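A putative transcriptional regulator (Rhodococcus sp., PDB 2HKU) probably binds DNA as a dimeric transcriptional regulator of the TetR family. Local coordinates at residues I177-T182 with Y188-A193; K166-A171 with A195-N200. One frame throughout, in Å; residues are numbered along the deposited sequence.

Interaction 1: residues I177-T182 with Y188-A193. With EDO (1,2-ethanediol), chain F.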
loop_
_atom_site.group_PDB
_atom_site.type_symbol
_atom_site.label_atom_id
_atom_site.label_comp_id
_atom_site.label_asym_id
_atom_site.label_seq_id
_atom_site.Cartn_x
_atom_site.Cartn_y
_atom_site.Cartn_z
ATOM N N ILE A 177 0.628 -5.187 -0.334
ATOM C CA ILE A 177 1.890 -4.787 -0.911
ATOM C C ILE A 177 3.079 -5.487 -0.206
ATOM O O ILE A 177 3.971 -6.038 -0.859
ATOM C CB ILE A 177 2.061 -3.225 -0.804
ATOM C CG1 ILE A 177 1.075 -2.567 -1.800
ATOM C CG2 ILE A 177 3.476 -2.906 -1.245
ATOM C CD1 ILE A 177 0.709 -1.068 -1.504
ATOM N N GLN A 178 3.112 -5.455 1.104
ATOM C CA GLN A 178 4.231 -5.999 1.861
ATOM C C GLN A 178 4.252 -7.491 1.856
ATOM O O GLN A 178 5.302 -8.148 1.932
ATOM C CB GLN A 178 4.084 -5.595 3.286
ATOM C CG GLN A 178 4.426 -4.044 3.408
ATOM C CD GLN A 178 4.255 -3.582 4.760
ATOM O OE1 GLN A 178 5.254 -3.345 5.507
ATOM N NE2 GLN A 178 3.017 -3.369 5.153
ATOM N N LYS A 179 3.065 -8.061 1.861
ATOM C CA LYS A 179 2.965 -9.529 1.696
ATOM C C LYS A 179 3.565 -10.064 0.429
ATOM O O LYS A 179 4.307 -11.078 0.467
ATOM C CB LYS A 179 1.518 -9.987 1.974
ATOM C CG LYS A 179 1.266 -11.458 1.644
ATOM C CD LYS A 179 0.139 -12.038 2.579
ATOM C CE LYS A 179 -1.191 -11.520 2.106
ATOM N NZ LYS A 179 -1.284 -11.859 0.589
ATOM N N THR A 180 3.321 -9.385 -0.692
ATOM C CA THR A 180 3.849 -9.774 -1.988
ATOM C C THR A 180 5.366 -9.504 -2.132
ATOM O O THR A 180 6.142 -10.373 -2.627
ATOM C CB THR A 180 3.058 -9.056 -3.105
ATOM O OG1 THR A 180 3.254 -9.738 -4.345
ATOM C CG2 THR A 180 3.566 -7.596 -3.317
ATOM N N ALA A 181 5.808 -8.329 -1.657
ATOM C CA ALA A 181 7.197 -8.027 -1.642
ATOM C C ALA A 181 8.043 -8.983 -0.790
ATOM O O ALA A 181 9.191 -9.166 -1.087
ATOM C CB ALA A 181 7.401 -6.583 -1.168
ATOM N N THR A 182 7.508 -9.468 0.343
ATOM C CA THR A 182 8.282 -10.229 1.316
ATOM C C THR A 182 8.188 -11.720 1.002
ATOM O O THR A 182 8.813 -12.540 1.689
ATOM C CB THR A 182 7.728 -10.062 2.722
ATOM O OG1 THR A 182 6.331 -10.327 2.698
ATOM C CG2 THR A 182 7.996 -8.638 3.244
ATOM N N TYR A 188 4.768 -10.973 7.333
ATOM C CA TYR A 188 3.611 -10.732 6.472
ATOM C C TYR A 188 3.203 -11.993 5.753
ATOM O O TYR A 188 2.934 -11.943 4.550
ATOM C CB TYR A 188 3.823 -9.555 5.473
ATOM C CG TYR A 188 3.786 -8.191 6.171
ATOM C CD1 TYR A 188 2.587 -7.615 6.534
ATOM C CD2 TYR A 188 4.968 -7.534 6.548
ATOM C CE1 TYR A 188 2.520 -6.347 7.258
ATOM C CE2 TYR A 188 4.912 -6.233 7.232
ATOM C CZ TYR A 188 3.673 -5.656 7.569
ATOM O OH TYR A 188 3.622 -4.388 8.225
ATOM N N SER A 189 3.210 -13.138 6.458
ATOM C CA SER A 189 2.490 -14.308 5.929
ATOM C C SER A 189 0.974 -14.033 5.876
ATOM O O SER A 189 0.440 -13.097 6.562
ATOM C CB SER A 189 2.751 -15.570 6.811
ATOM O OG SER A 189 2.177 -15.363 8.097
ATOM N N LEU A 190 0.237 -14.919 5.174
ATOM C CA LEU A 190 -1.203 -14.739 5.109
ATOM C C LEU A 190 -1.832 -14.640 6.492
ATOM O O LEU A 190 -2.578 -13.746 6.755
ATOM C CB LEU A 190 -1.859 -15.802 4.254
ATOM C CG LEU A 190 -3.395 -15.817 4.305
ATOM C CD1 LEU A 190 -4.041 -14.474 3.792
ATOM C CD2 LEU A 190 -4.005 -17.121 3.593
ATOM N N GLU A 191 -1.479 -15.553 7.399
ATOM C CA GLU A 191 -2.008 -15.558 8.744
ATOM C C GLU A 191 -1.653 -14.286 9.524
ATOM O O GLU A 191 -2.474 -13.709 10.228
ATOM C CB GLU A 191 -1.481 -16.841 9.478
ATOM C CG GLU A 191 -2.130 -17.123 10.809
ATOM C CD GLU A 191 -2.088 -18.638 11.227
ATOM O OE1 GLU A 191 -1.202 -19.438 10.740
ATOM O OE2 GLU A 191 -2.962 -19.000 12.085
ATOM N N GLU A 192 -0.424 -13.847 9.419
ATOM C CA GLU A 192 -0.027 -12.665 10.100
ATOM C C GLU A 192 -0.757 -11.408 9.606
ATOM O O GLU A 192 -1.122 -10.609 10.431
ATOM C CB GLU A 192 1.464 -12.474 9.989
ATOM C CG GLU A 192 2.186 -13.487 10.900
ATOM C CD GLU A 192 3.660 -13.515 10.576
ATOM O OE1 GLU A 192 3.986 -13.916 9.448
ATOM O OE2 GLU A 192 4.448 -13.023 11.411
ATOM N N ALA A 193 -0.968 -11.307 8.304
ATOM C CA ALA A 193 -1.677 -10.123 7.675
ATOM C C ALA A 193 -3.149 -10.133 8.101
ATOM O O ALA A 193 -3.667 -9.154 8.469
ATOM C CB ALA A 193 -1.537 -10.174 6.231
HETATM C C1 EDO F . -6.262 -12.723 13.859
HETATM O O1 EDO F . -5.735 -12.754 15.243
HETATM C C2 EDO F . -6.151 -13.975 12.974
HETATM O O2 EDO F . -4.801 -14.327 12.569
#
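At the turn of the helical hairpin formed by helix 161-181 and helix 190-201, Y188 lays its phenol ring against Q178. The CB of Q178 sits 3.9 Å from the centroid of the Y188 ring and 11° off its normal, a CH-pi contact over one face. With CG beside its backbone N (chi1 -73°), Q178 extends along the ring, and its amide ends near the hydroxyl, the amide and ring planes 42° apart. The Q178 amide nitrogen bonds back to G174 O, while Y188 OH bonds to H139 of the second subunit, so the ring bridges hairpin and dimer partner. The aliphatic part of K179 runs alongside the Y188 carbonyl, its CG 3.4 Å from Y188 O, a buried atom without a polar partner, and the bent chain carries NZ to L104 O. T182 OG1 turns back toward Q178 O, which also accepts from T182 N, and lies beside Y188 CB. Within 188-193, S189 OG accepts from E192 N (3.3 Å) and donates to E192 OE1 (2.7 Å), while S189 N also donates to E192 OE1. This reciprocal S189-E192 pairing is a capping box, typical of a helix N terminus and here starting helix 190-201.

Interaction 2: residues K166-A171 with A195-N200. With EDO (1,2-ethanediol), chain D.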
loop_
_atom_site.group_PDB
_atom_site.type_symbol
_atom_site.label_atom_id
_atom_site.label_comp_id
_atom_site.label_asym_id
_atom_site.label_seq_id
_atom_site.Cartn_x
_atom_site.Cartn_y
_atom_site.Cartn_z
ATOM N N LYS A 166 -11.980 3.624 5.461
ATOM C CA LYS A 166 -10.693 3.957 4.905
ATOM C C LYS A 166 -9.549 3.319 5.682
ATOM O O LYS A 166 -8.530 3.025 5.106
ATOM C CB LYS A 166 -10.503 5.491 4.877
ATOM C CG LYS A 166 -11.472 6.207 3.853
ATOM C CD LYS A 166 -11.412 7.714 4.025
ATOM C CE LYS A 166 -12.265 8.411 2.883
ATOM N NZ LYS A 166 -11.736 9.879 2.873
ATOM N N ALA A 167 -9.710 3.165 6.998
ATOM C CA ALA A 167 -8.724 2.456 7.832
ATOM C C ALA A 167 -8.662 1.012 7.470
ATOM O O ALA A 167 -7.573 0.414 7.417
ATOM C CB ALA A 167 -9.084 2.608 9.340
ATOM N N PHE A 168 -9.811 0.438 7.139
ATOM C CA PHE A 168 -9.861 -0.959 6.674
ATOM C C PHE A 168 -9.157 -1.061 5.255
ATOM O O PHE A 168 -8.261 -1.860 5.032
ATOM C CB PHE A 168 -11.303 -1.478 6.554
ATOM C CG PHE A 168 -11.365 -2.943 5.941
ATOM C CD1 PHE A 168 -11.101 -4.048 6.742
ATOM C CD2 PHE A 168 -11.650 -3.150 4.581
ATOM C CE1 PHE A 168 -11.142 -5.382 6.179
ATOM C CE2 PHE A 168 -11.710 -4.406 3.965
ATOM C CZ PHE A 168 -11.400 -5.565 4.760
ATOM N N TRP A 169 -9.575 -0.248 4.304
ATOM C CA TRP A 169 -8.958 -0.315 2.982
ATOM C C TRP A 169 -7.432 -0.010 2.921
ATOM O O TRP A 169 -6.721 -0.643 2.163
ATOM C CB TRP A 169 -9.779 0.476 1.926
ATOM C CG TRP A 169 -10.904 -0.443 1.380
ATOM C CD1 TRP A 169 -12.243 -0.397 1.702
ATOM C CD2 TRP A 169 -10.727 -1.551 0.515
ATOM N NE1 TRP A 169 -12.905 -1.451 1.076
ATOM C CE2 TRP A 169 -11.984 -2.162 0.340
ATOM C CE3 TRP A 169 -9.594 -2.132 -0.109
ATOM C CZ2 TRP A 169 -12.146 -3.306 -0.442
ATOM C CZ3 TRP A 169 -9.773 -3.258 -0.911
ATOM C CH2 TRP A 169 -11.039 -3.783 -1.128
ATOM N N SER A 170 -6.975 1.048 3.581
ATOM C CA SER A 170 -5.512 1.334 3.521
ATOM C C SER A 170 -4.644 0.273 4.179
ATOM O O SER A 170 -3.581 -0.014 3.676
ATOM C CB SER A 170 -5.210 2.659 4.161
ATOM O OG SER A 170 -5.786 2.669 5.432
ATOM N N ALA A 171 -5.146 -0.364 5.253
ATOM C CA ALA A 171 -4.525 -1.638 5.809
ATOM C C ALA A 171 -4.459 -2.772 4.755
ATOM O O ALA A 171 -3.415 -3.424 4.540
ATOM C CB ALA A 171 -5.310 -2.144 7.084
ATOM N N ALA A 195 -4.246 -11.346 10.899
ATOM C CA ALA A 195 -4.181 -10.927 12.304
ATOM C C ALA A 195 -3.993 -9.398 12.486
ATOM O O ALA A 195 -4.457 -8.811 13.451
ATOM C CB ALA A 195 -3.070 -11.697 13.046
ATOM N N VAL A 196 -3.303 -8.735 11.567
ATOM C CA VAL A 196 -3.174 -7.230 11.695
ATOM C C VAL A 196 -4.619 -6.633 11.547
ATOM O O VAL A 196 -5.002 -5.770 12.311
ATOM C CB VAL A 196 -2.181 -6.624 10.600
ATOM C CG1 VAL A 196 -2.411 -5.163 10.394
ATOM C CG2 VAL A 196 -0.628 -6.944 10.927
ATOM N N ILE A 197 -5.410 -7.110 10.582
ATOM C CA ILE A 197 -6.784 -6.528 10.392
ATOM C C ILE A 197 -7.611 -6.795 11.648
ATOM O O ILE A 197 -8.208 -5.865 12.184
ATOM C CB ILE A 197 -7.524 -7.045 9.154
ATOM C CG1 ILE A 197 -6.832 -6.688 7.810
ATOM C CG2 ILE A 197 -9.024 -6.552 9.134
ATOM C CD1 ILE A 197 -6.801 -5.176 7.473
ATOM N N PHE A 198 -7.575 -8.047 12.163
ATOM C CA PHE A 198 -8.178 -8.282 13.511
ATOM C C PHE A 198 -7.738 -7.379 14.670
ATOM O O PHE A 198 -8.574 -6.940 15.481
ATOM C CB PHE A 198 -8.172 -9.778 13.844
ATOM C CG PHE A 198 -9.198 -10.539 13.056
ATOM C CD1 PHE A 198 -10.547 -10.510 13.455
ATOM C CD2 PHE A 198 -8.858 -11.227 11.921
ATOM C CE1 PHE A 198 -11.546 -11.180 12.737
ATOM C CE2 PHE A 198 -9.842 -11.915 11.158
ATOM C CZ PHE A 198 -11.193 -11.884 11.586
ATOM N N ALA A 199 -6.431 -7.098 14.782
ATOM C CA ALA A 199 -5.952 -6.133 15.746
ATOM C C ALA A 199 -6.390 -4.731 15.457
ATOM O O ALA A 199 -6.609 -3.948 16.410
ATOM C CB ALA A 199 -4.407 -6.192 15.865
ATOM N N ASN A 200 -6.534 -4.364 14.169
ATOM C CA ASN A 200 -7.035 -3.014 13.833
ATOM C C ASN A 200 -8.511 -2.833 14.253
ATOM O O ASN A 200 -8.898 -1.771 14.639
ATOM C CB ASN A 200 -6.957 -2.752 12.303
ATOM C CG ASN A 200 -5.523 -2.560 11.786
ATOM O OD1 ASN A 200 -5.288 -2.564 10.565
ATOM N ND2 ASN A 200 -4.598 -2.402 12.663
HETATM C C1 EDO D . -15.393 -4.317 3.265
HETATM O O1 EDO D . -16.807 -4.616 3.070
HETATM C C2 EDO D . -14.836 -4.452 1.867
HETATM O O2 EDO D . -15.226 -3.217 1.214
HETATM O O HOH W 1 -7.860 -2.113 9.271
#
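I197 overlaps the edge of the F168 ring with its CG2, which stands 3.8 Å from F168 CE1 and close to the ring plane, the two side chains crossing at about a right angle. The F168 ring reaches this methyl because its CG is anti to the backbone N (chi1 175°). The other branch of I197 goes to A171, where CD1 packs tightly against A171 CB at 3.4 Å, shorter than usual van der Waals contact. N200, one turn further on, brings OD1 to 3.5 Å from the same A171 CB. A water joins the two segments through a polar bridge, donating to N200 OD1 at 2.9 Å and to A167 O. The two segments run antiparallel at 161°, their axes 10.7 Å apart, as arms of a hairpin in the all-helical C-terminal domain of a TetR-family regulator; L99 and V100 of helix 92-104 cover F168, and A167 and N200 pack on N200 and A167 of the second subunit. W169, whose CB points away from 195-200, offers a face whose rim is overlain by F168 CE2, and its ring also meets that of F173. Its NE1 donates to O2 of an ethanediol, probably from the crystallisation liquor, at 2.9 Å, while C1 of that molecule lies 3.7 Å from F168 CE2. A leucine in place of W169 would probably leave F168 CE2 and the F173 ring without the flat indole they meet. At the helix backbone, K166 O receives both the amide and the hydroxyl of S170.

Following the chain from the N terminus, helix 161-181 supplies segment 166-171 first and segment 177-182 nearer its end. A short linker without regular structure then leads through Y188 and the N-cap S189 into helix 190-201, which carries the rest of 188-193 and, further on, 195-200. Interaction 1 therefore closes the tight loop at the turn, and interaction 2 closes a wider one around it: the pair is nested, not crossed. Their centres lie about 13 Å apart; the segments adjoin in sequence and make no other touch. Together they join the two arms of one hairpin near its turn and deeper along it, with helix 92-104 packing against both, and each contact also meets the second subunit of the dimer.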